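Local coordinates for protein LysR family transcriptional regulator (Vibrio vulnificus, PDB 5FHK) that probably binds specific DNA sequences to control transcription of virulence genes, the present chain being the regulatory domain of this regulator, AphB, at residues A[78-83]-A[149-154]; A[97-102]-A[123-128]; A[116-121]-A[170-175]. All blocks are in the same frame, centred on the assembly; numbering follows the deposited sequence.

Contact 1: residues A[78-83]-A[149-154]; sequences DILVAS and ITLMPD
Asp-78 opens the pairing by laying its carboxylate beside Pro-153: OD1 comes within 3.2 Å of Pro-153 CA and also touches CB and CG of the Pro-153 ring. The same OD1 forms a salt bridge to Arg-178, so a buried charge at this end of the strand has a cationic partner. Ile-79 faces Met-152 in an antiparallel hydrogen-bonded pair, its N donating to Met-152 O (3.0 Å) and its O accepting from Met-152 N. Its CG1 sits between the backbone N and the carbonyl carbon (chi1 63°), and CD1 comes 4.2 Å from Asp-154 CB, the two side chains crossing at about a right angle. Leu-80 points to the opposite face, where its CD2 touches CD1 of Leu-151 at 3.6 Å; both leucines rest on Trp-113 of strand 113-117. Val-81 repeats the two-bond pattern with Thr-150 (Val-81 N to Thr-150 O 3.1 Å). The two side chains run side by side, methyl CG2 of Val-81 against CG2 of Thr-150 at 3.9 Å, while the threonine OG1, anti to its own nitrogen (chi1 178°), turns to the carbonyl of Leu-105. Ala-82 closes the pairing, its CB 4.2 Å from Ile-149 CG1. Thr-150 and Met-152 carry the sheet onto helix 136-144, so the paired strands are covered on both faces: the buried core of an alpha/beta lobe of the periplasmic-binding-protein type, as in LysR regulatory domains.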
loop_
_atom_site.group_PDB
_atom_site.type_symbol
_atom_site.label_atom_id
_atom_site.label_comp_id
_atom_site.label_asym_id
_atom_site.label_seq_id
_atom_site.Cartn_x
_atom_site.Cartn_y
_atom_site.Cartn_z
ATOM N N ASP A 78 10.950 -2.520 14.647
ATOM C CA ASP A 78 10.349 -3.734 14.120
ATOM C C ASP A 78 10.406 -4.860 15.148
ATOM O O ASP A 78 11.423 -5.056 15.817
ATOM C CB ASP A 78 11.056 -4.148 12.835
ATOM C CG ASP A 78 11.303 -2.966 11.900
ATOM O OD1 ASP A 78 10.352 -2.196 11.630
ATOM O OD2 ASP A 78 12.464 -2.777 11.474
ATOM N N ILE A 79 9.298 -5.599 15.261
ATOM C CA ILE A 79 9.126 -6.638 16.266
ATOM C C ILE A 79 8.512 -7.854 15.595
ATOM O O ILE A 79 7.837 -7.753 14.567
ATOM C CB ILE A 79 8.228 -6.188 17.432
ATOM C CG1 ILE A 79 6.829 -5.890 16.909
ATOM C CG2 ILE A 79 8.794 -4.913 18.114
ATOM C CD1 ILE A 79 5.909 -5.395 17.979
ATOM N N LEU A 80 8.723 -9.006 16.209
ATOM C CA LEU A 80 8.217 -10.267 15.688
ATOM C C LEU A 80 6.829 -10.514 16.252
ATOM O O LEU A 80 6.617 -10.326 17.453
ATOM C CB LEU A 80 9.162 -11.403 16.067
ATOM C CG LEU A 80 10.585 -11.314 15.494
ATOM C CD1 LEU A 80 11.528 -12.330 16.182
ATOM C CD2 LEU A 80 10.575 -11.528 13.987
ATOM N N VAL A 81 5.882 -10.902 15.384
ATOM C CA VAL A 81 4.518 -11.226 15.795
ATOM C C VAL A 81 3.970 -12.410 14.997
ATOM O O VAL A 81 4.523 -12.812 13.972
ATOM C CB VAL A 81 3.535 -10.029 15.667
ATOM C CG1 VAL A 81 3.924 -8.918 16.613
ATOM C CG2 VAL A 81 3.477 -9.493 14.208
ATOM N N ALA A 82 2.866 -12.975 15.506
ATOM C CA ALA A 82 2.084 -14.027 14.861
ATOM C C ALA A 82 0.682 -14.010 15.475
ATOM O O ALA A 82 0.480 -13.502 16.583
ATOM C CB ALA A 82 2.743 -15.406 15.029
ATOM N N SER A 83 -0.289 -14.577 14.764
ATOM C CA SER A 83 -1.645 -14.606 15.322
ATOM C C SER A 83 -1.744 -15.620 16.467
ATOM O O SER A 83 -0.900 -16.501 16.603
ATOM C CB SER A 83 -2.667 -14.930 14.234
ATOM O OG SER A 83 -2.739 -16.324 14.004
ATOM N N ILE A 149 5.102 -16.451 11.223
ATOM C CA ILE A 149 5.786 -15.376 11.940
ATOM C C ILE A 149 6.296 -14.348 10.940
ATOM O O ILE A 149 6.863 -14.709 9.898
ATOM C CB ILE A 149 6.964 -15.943 12.757
ATOM C CG1 ILE A 149 6.484 -16.871 13.883
ATOM C CG2 ILE A 149 7.886 -14.814 13.273
ATOM C CD1 ILE A 149 7.538 -17.790 14.319
ATOM N N THR A 150 6.117 -13.069 11.255
ATOM C CA THR A 150 6.673 -11.989 10.451
ATOM C C THR A 150 7.386 -10.979 11.337
ATOM O O THR A 150 7.244 -10.960 12.559
ATOM C CB THR A 150 5.595 -11.249 9.651
ATOM O OG1 THR A 150 6.226 -10.186 8.933
ATOM C CG2 THR A 150 4.552 -10.654 10.606
ATOM N N LEU A 151 8.160 -10.122 10.690
ATOM C CA LEU A 151 8.783 -8.986 11.347
ATOM C C LEU A 151 8.158 -7.724 10.771
ATOM O O LEU A 151 8.084 -7.561 9.550
ATOM C CB LEU A 151 10.288 -8.977 11.139
ATOM C CG LEU A 151 10.944 -7.751 11.777
ATOM C CD1 LEU A 151 11.040 -7.989 13.250
ATOM C CD2 LEU A 151 12.353 -7.530 11.207
ATOM N N MET A 152 7.710 -6.841 11.650
ATOM C CA MET A 152 6.807 -5.805 11.204
ATOM C C MET A 152 7.078 -4.537 12.001
ATOM O O MET A 152 7.329 -4.621 13.218
ATOM C CB MET A 152 5.362 -6.273 11.395
ATOM C CG MET A 152 4.287 -5.386 10.844
ATOM S SD MET A 152 4.074 -5.548 9.073
ATOM C CE MET A 152 3.931 -7.315 8.887
ATOM N N PRO A 153 7.047 -3.365 11.361
ATOM C CA PRO A 153 7.207 -2.114 12.115
ATOM C C PRO A 153 6.079 -1.949 13.121
ATOM O O PRO A 153 4.899 -2.000 12.757
ATOM C CB PRO A 153 7.154 -1.025 11.031
ATOM C CG PRO A 153 7.341 -1.732 9.722
ATOM C CD PRO A 153 6.751 -3.114 9.943
ATOM N N ASP A 154 6.451 -1.702 14.386
ATOM C CA ASP A 154 5.480 -1.724 15.487
ATOM C C ASP A 154 4.310 -0.773 15.258
ATOM O O ASP A 154 3.165 -1.110 15.593
ATOM C CB ASP A 154 6.161 -1.402 16.825
ATOM C CG ASP A 154 6.899 -0.064 16.817
ATOM O OD1 ASP A 154 6.872 0.653 15.786
ATOM O OD2 ASP A 154 7.519 0.265 17.857
#

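Contact 2: residues A[97-102]-A[123-128]; sequences EDLHDH and VVNVDR
The side-chain oxygen OD1 of Asn-125, whose amide nitrogen ND2 packs 3.6 Å from Leu-99 CB, is gripped by two donors: the backbone N of Asp-127 at 3.1 Å and the ammonium group of Lys-106. The bond from Asp-127 makes an Asx turn, which follows directly on strand 122-125, an outer strand of the small three-stranded antiparallel sheet, and sets the side chain of Asp-127 against His-100 of the 3-10 turn 98-100. Lys-106 also donates to the carbonyl of Asp-127, tying the turn down at a second point. At its other end the amide makes a weak bond from ND2 to Asp-127 OD2. Leu-99 is buried against Trp-113 and Leu-115 of strand 113-117 and against Leu-170.

The His-100 ring is fixed by ND1, which donates to Glu-97 O at 2.8 Å, the acceptor close to the ring plane. With the ring fixed there, ND2 of Asn-125 stands over one face toward the rim, and the carboxylate of Asp-127 approaches obliquely, its plane turned 42° from the ring. Such an acidic neighbour would probably favour a protonated imidazole. Glu-97 bends at chi2 (-64°), which folds its carboxylate back alongside the histidine edge and lays OE2 on Val-123, 3.7 Å from CG1. Nearest of all across the interface are Asp-127 OD2 and His-100 CD2, a carbon-to-oxygen approach of 3.0 Å.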
loop_
_atom_site.group_PDB
_atom_site.type_symbol
_atom_site.label_atom_id
_atom_site.label_comp_id
_atom_site.label_asym_id
_atom_site.label_seq_id
_atom_site.Cartn_x
_atom_site.Cartn_y
_atom_site.Cartn_z
ATOM N N GLU A 97 17.264 -18.319 17.091
ATOM C CA GLU A 97 17.739 -19.337 16.168
ATOM C C GLU A 97 16.652 -20.337 15.819
ATOM O O GLU A 97 16.745 -20.991 14.778
ATOM C CB GLU A 97 18.953 -20.064 16.754
ATOM C CG GLU A 97 20.280 -19.354 16.483
ATOM C CD GLU A 97 20.630 -19.295 14.997
ATOM O OE1 GLU A 97 20.348 -20.270 14.268
ATOM O OE2 GLU A 97 21.182 -18.260 14.556
ATOM N N ASP A 98 15.618 -20.452 16.651
ATOM C CA ASP A 98 14.514 -21.355 16.365
ATOM C C ASP A 98 13.653 -20.891 15.196
ATOM O O ASP A 98 12.785 -21.651 14.755
ATOM C CB ASP A 98 13.654 -21.526 17.613
ATOM C CG ASP A 98 14.430 -22.109 18.790
ATOM O OD1 ASP A 98 15.396 -22.880 18.563
ATOM O OD2 ASP A 98 14.073 -21.796 19.948
ATOM N N LEU A 99 13.881 -19.684 14.665
ATOM C CA LEU A 99 13.062 -19.208 13.554
ATOM C C LEU A 99 13.165 -20.126 12.338
ATOM O O LEU A 99 12.198 -20.248 11.568
ATOM C CB LEU A 99 13.453 -17.782 13.191
ATOM C CG LEU A 99 13.220 -16.764 14.311
ATOM C CD1 LEU A 99 13.573 -15.373 13.829
ATOM C CD2 LEU A 99 11.783 -16.828 14.770
ATOM N N HIS A 100 14.300 -20.815 12.178
ATOM C CA HIS A 100 14.499 -21.686 11.022
ATOM C C HIS A 100 13.422 -22.757 10.906
ATOM O O HIS A 100 13.065 -23.155 9.794
ATOM C CB HIS A 100 15.877 -22.325 11.098
ATOM C CG HIS A 100 16.990 -21.332 11.009
ATOM N ND1 HIS A 100 17.649 -20.849 12.119
ATOM C CD2 HIS A 100 17.539 -20.708 9.943
ATOM C CE1 HIS A 100 18.565 -19.975 11.739
ATOM N NE2 HIS A 100 18.521 -19.875 10.422
ATOM N N ASP A 101 12.867 -23.203 12.027
ATOM C CA ASP A 101 11.903 -24.291 12.042
ATOM C C ASP A 101 10.458 -23.808 12.046
ATOM O O ASP A 101 9.556 -24.585 12.389
ATOM C CB ASP A 101 12.169 -25.184 13.246
ATOM C CG ASP A 101 13.610 -25.663 13.292
ATOM O OD1 ASP A 101 14.116 -26.096 12.232
ATOM O OD2 ASP A 101 14.239 -25.588 14.372
ATOM N N HIS A 102 10.220 -22.552 11.653
ATOM C CA HIS A 102 8.901 -21.944 11.665
ATOM C C HIS A 102 8.594 -21.368 10.287
ATOM O O HIS A 102 9.501 -21.042 9.513
ATOM C CB HIS A 102 8.809 -20.832 12.718
ATOM C CG HIS A 102 8.463 -21.323 14.086
ATOM N ND1 HIS A 102 7.164 -21.390 14.544
ATOM C CD2 HIS A 102 9.241 -21.776 15.097
ATOM C CE1 HIS A 102 7.157 -21.875 15.772
ATOM N NE2 HIS A 102 8.404 -22.112 16.133
ATOM N N VAL A 123 21.351 -12.115 15.813
ATOM C CA VAL A 123 21.028 -13.223 14.928
ATOM C C VAL A 123 20.462 -12.649 13.633
ATOM O O VAL A 123 19.600 -11.763 13.672
ATOM C CB VAL A 123 20.039 -14.191 15.603
ATOM C CG1 VAL A 123 19.342 -15.064 14.568
ATOM C CG2 VAL A 123 20.769 -15.048 16.639
ATOM N N VAL A 124 20.945 -13.146 12.489
ATOM C CA VAL A 124 20.478 -12.726 11.168
ATOM C C VAL A 124 19.693 -13.875 10.548
ATOM O O VAL A 124 20.184 -15.008 10.501
ATOM C CB VAL A 124 21.652 -12.308 10.261
ATOM C CG1 VAL A 124 21.135 -11.853 8.903
ATOM C CG2 VAL A 124 22.439 -11.187 10.918
ATOM N N ASN A 125 18.469 -13.598 10.086
ATOM C CA ASN A 125 17.654 -14.611 9.419
ATOM C C ASN A 125 17.469 -14.263 7.949
ATOM O O ASN A 125 16.888 -13.222 7.616
ATOM C CB ASN A 125 16.292 -14.777 10.080
ATOM C CG ASN A 125 15.513 -15.935 9.494
ATOM O OD1 ASN A 125 15.001 -15.841 8.365
ATOM N ND2 ASN A 125 15.414 -17.034 10.245
ATOM N N VAL A 126 17.915 -15.167 7.084
ATOM C CA VAL A 126 17.878 -15.006 5.642
ATOM C C VAL A 126 17.034 -16.087 4.974
ATOM O O VAL A 126 17.042 -16.202 3.747
ATOM C CB VAL A 126 19.306 -14.984 5.057
ATOM C CG1 VAL A 126 20.109 -13.836 5.644
ATOM C CG2 VAL A 126 20.001 -16.295 5.326
ATOM N N ASP A 127 16.315 -16.893 5.760
ATOM C CA ASP A 127 15.478 -17.945 5.197
ATOM C C ASP A 127 14.400 -17.353 4.298
ATOM O O ASP A 127 13.884 -16.264 4.545
ATOM C CB ASP A 127 14.792 -18.750 6.302
ATOM C CG ASP A 127 15.725 -19.138 7.422
ATOM O OD1 ASP A 127 16.957 -19.025 7.264
ATOM O OD2 ASP A 127 15.208 -19.552 8.478
ATOM N N ARG A 128 14.047 -18.089 3.252
ATOM C CA ARG A 128 12.924 -17.669 2.442
ATOM C C ARG A 128 11.638 -17.909 3.213
ATOM O O ARG A 128 11.460 -18.952 3.850
ATOM C CB ARG A 128 12.881 -18.408 1.107
ATOM C CG ARG A 128 11.911 -17.772 0.112
ATOM C CD ARG A 128 12.105 -18.299 -1.283
ATOM N NE ARG A 128 13.519 -18.541 -1.525
ATOM C CZ ARG A 128 13.984 -19.499 -2.316
ATOM N NH1 ARG A 128 13.137 -20.302 -2.947
ATOM N NH2 ARG A 128 15.291 -19.656 -2.469
#

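Contact 3: residues A[116-121]-A[170-175]; sequences INSKGE and LPDWSA
Two torsions assemble this contact: Asn-117 carries CG between its backbone N and carbonyl carbon (chi1 70°), turning the amide so that OD1 accepts from Glu-121 N, and Asp-172 extends CG away from its own nitrogen (chi1 -163°) to bring its carboxylate up to Ser-118. CB of Asn-117 stands 3.5 Å above the centroid of the six-membered ring of Trp-173, a CH-pi contact centred on the face. The two side chains point the same way, the amide plane 34° from the ring, with Asn-117 ND2 3.7 Å from Trp-173 CZ2. Rings of Trp-173 and His-95 meet edge-to-face, and His-95 also hydrogen-bonds to OE1 of Glu-121, which lies 3.9 Å from Trp-173 CH2.

Asp-172 OD2 takes two bonds from one residue. Ser-118 OG donates at 2.9 Å to the syn lone pair of Asp-172 OD2, whereas Ser-118 N, at 3.1 Å, comes from above the carboxylate plane. Lys-119 NZ donates in turn to Ser-118 OG (2.7 Å), and its positive charge, still beyond salt-bridge distance of Asp-172, would be expected to stabilise the carboxylate. The bond from Glu-121 N to Asn-117 OD1 (2.8 Å) braces the turn from within, with a weak one from Gly-120 N besides.

Before the turn in the chain, Ile-116 forms a hydrogen-bonded antiparallel pair with Ser-174, Ile-116 N to Ser-174 O 2.9 Å. The arrangement is that of a beta-hairpin, with a type I turn at 117-120 between strands 113-117 and 122-125; the short, weakly bonded strand 173-174 lies on the side of 113-117 away from 122-125.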
loop_
_atom_site.group_PDB
_atom_site.type_symbol
_atom_site.label_atom_id
_atom_site.label_comp_id
_atom_site.label_asym_id
_atom_site.label_seq_id
_atom_site.Cartn_x
_atom_site.Cartn_y
_atom_site.Cartn_z
ATOM N N ILE A 116 18.433 -8.334 17.616
ATOM C CA ILE A 116 19.266 -8.179 18.800
ATOM C C ILE A 116 18.424 -8.540 20.017
ATOM O O ILE A 116 17.197 -8.383 20.016
ATOM C CB ILE A 116 19.834 -6.747 18.934
ATOM C CG1 ILE A 116 18.760 -5.790 19.476
ATOM C CG2 ILE A 116 20.355 -6.240 17.597
ATOM C CD1 ILE A 116 19.306 -4.571 20.228
ATOM N N ASN A 117 19.072 -9.057 21.051
ATOM C CA ASN A 117 18.356 -9.323 22.295
ATOM C C ASN A 117 18.869 -8.392 23.392
ATOM O O ASN A 117 19.733 -7.536 23.159
ATOM C CB ASN A 117 18.460 -10.801 22.691
ATOM C CG ASN A 117 19.851 -11.203 23.148
ATOM O OD1 ASN A 117 20.799 -10.414 23.099
ATOM N ND2 ASN A 117 19.983 -12.457 23.583
ATOM N N SER A 118 18.328 -8.587 24.599
ATOM C CA SER A 118 18.655 -7.721 25.731
ATOM C C SER A 118 20.145 -7.745 26.048
ATOM O O SER A 118 20.725 -6.711 26.401
ATOM C CB SER A 118 17.853 -8.148 26.961
ATOM O OG SER A 118 18.085 -9.520 27.249
ATOM N N LYS A 119 20.776 -8.917 25.940
ATOM C CA LYS A 119 22.185 -9.083 26.290
ATOM C C LYS A 119 23.144 -8.678 25.174
ATOM O O LYS A 119 24.357 -8.625 25.416
ATOM C CB LYS A 119 22.456 -10.534 26.698
ATOM C CG LYS A 119 21.720 -10.960 27.956
ATOM C CD LYS A 119 20.861 -12.203 27.725
ATOM C CE LYS A 119 19.905 -12.447 28.900
ATOM N NZ LYS A 119 18.848 -11.392 28.999
ATOM N N GLY A 120 22.643 -8.392 23.970
ATOM C CA GLY A 120 23.478 -7.926 22.880
ATOM C C GLY A 120 23.802 -8.942 21.803
ATOM O O GLY A 120 24.533 -8.603 20.865
ATOM N N GLU A 121 23.298 -10.169 21.900
ATOM C CA GLU A 121 23.522 -11.147 20.843
ATOM C C GLU A 121 22.738 -10.768 19.592
ATOM O O GLU A 121 21.613 -10.266 19.675
ATOM C CB GLU A 121 23.118 -12.549 21.307
ATOM C CG GLU A 121 23.454 -13.656 20.300
ATOM C CD GLU A 121 22.823 -15.012 20.632
ATOM O OE1 GLU A 121 22.158 -15.126 21.693
ATOM O OE2 GLU A 121 23.005 -15.963 19.825
ATOM N N LEU A 170 9.012 -13.924 20.856
ATOM C CA LEU A 170 10.420 -13.672 21.169
ATOM C C LEU A 170 10.557 -12.255 21.711
ATOM O O LEU A 170 11.282 -11.427 21.146
ATOM C CB LEU A 170 11.309 -13.881 19.936
ATOM C CG LEU A 170 11.635 -15.307 19.500
ATOM C CD1 LEU A 170 12.199 -15.317 18.074
ATOM C CD2 LEU A 170 12.635 -15.949 20.477
ATOM N N PRO A 171 9.859 -11.925 22.800
ATOM C CA PRO A 171 9.763 -10.511 23.194
ATOM C C PRO A 171 11.080 -9.928 23.682
ATOM O O PRO A 171 11.206 -8.695 23.753
ATOM C CB PRO A 171 8.700 -10.518 24.304
ATOM C CG PRO A 171 8.369 -11.954 24.581
ATOM C CD PRO A 171 9.344 -12.824 23.847
ATOM N N ASP A 172 12.061 -10.765 24.004
ATOM C CA ASP A 172 13.401 -10.286 24.322
ATOM C C ASP A 172 14.206 -9.914 23.077
ATOM O O ASP A 172 15.330 -9.428 23.212
ATOM C CB ASP A 172 14.155 -11.345 25.139
ATOM C CG ASP A 172 15.383 -10.785 25.861
ATOM O OD1 ASP A 172 15.235 -10.170 26.949
ATOM O OD2 ASP A 172 16.506 -10.978 25.336
ATOM N N TRP A 173 13.661 -10.118 21.880
ATOM C CA TRP A 173 14.348 -9.823 20.635
ATOM C C TRP A 173 13.665 -8.678 19.892
ATOM O O TRP A 173 12.442 -8.506 19.961
ATOM C CB TRP A 173 14.389 -11.055 19.728
ATOM C CG TRP A 173 15.227 -12.152 20.273
ATOM C CD1 TRP A 173 14.837 -13.113 21.149
ATOM C CD2 TRP A 173 16.605 -12.402 19.979
ATOM N NE1 TRP A 173 15.891 -13.956 21.424
ATOM C CE2 TRP A 173 16.990 -13.539 20.722
ATOM C CE3 TRP A 173 17.550 -11.781 19.158
ATOM C CZ2 TRP A 173 18.281 -14.069 20.667
ATOM C CZ3 TRP A 173 18.833 -12.304 19.112
ATOM C CH2 TRP A 173 19.187 -13.434 19.868
ATOM N N SER A 174 14.467 -7.923 19.143
ATOM C CA SER A 174 13.945 -6.808 18.370
ATOM C C SER A 174 15.007 -6.350 17.397
ATOM O O SER A 174 16.207 -6.515 17.647
ATOM C CB SER A 174 13.544 -5.641 19.264
ATOM O OG SER A 174 14.660 -4.785 19.479
ATOM N N ALA A 175 14.551 -5.772 16.291
ATOM C CA ALA A 175 15.440 -5.056 15.396
ATOM C C ALA A 175 15.832 -3.721 16.021
ATOM O O ALA A 175 15.190 -3.228 16.958
ATOM C CB ALA A 175 14.771 -4.823 14.046
#

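Overall arrangement
All three contacts lie in one lobe of the LysR substrate-binding domain, with centres 13 to 14 Å apart. Contact 1 belongs to the large mixed sheet. Contact 3 pairs two strands of the small antiparallel sheet (122-125, 113-117 and 173-174), and contact 2 reaches it through 123-128 alone, 97-102 being a loop. Along the chain the segments follow in the order 78-83, 97-102, 116-121, 123-128, 149-154 and 170-175, so that contact 2 falls wholly between the segments of contact 1 and contact 3 crosses both. Leu-170 bridges them, touching Leu-80 and Leu-99, and a probable backbone hydrogen bond runs from Ala-175 N to Asp-78 O. The hairpin sheet is thus fastened to the central sheet.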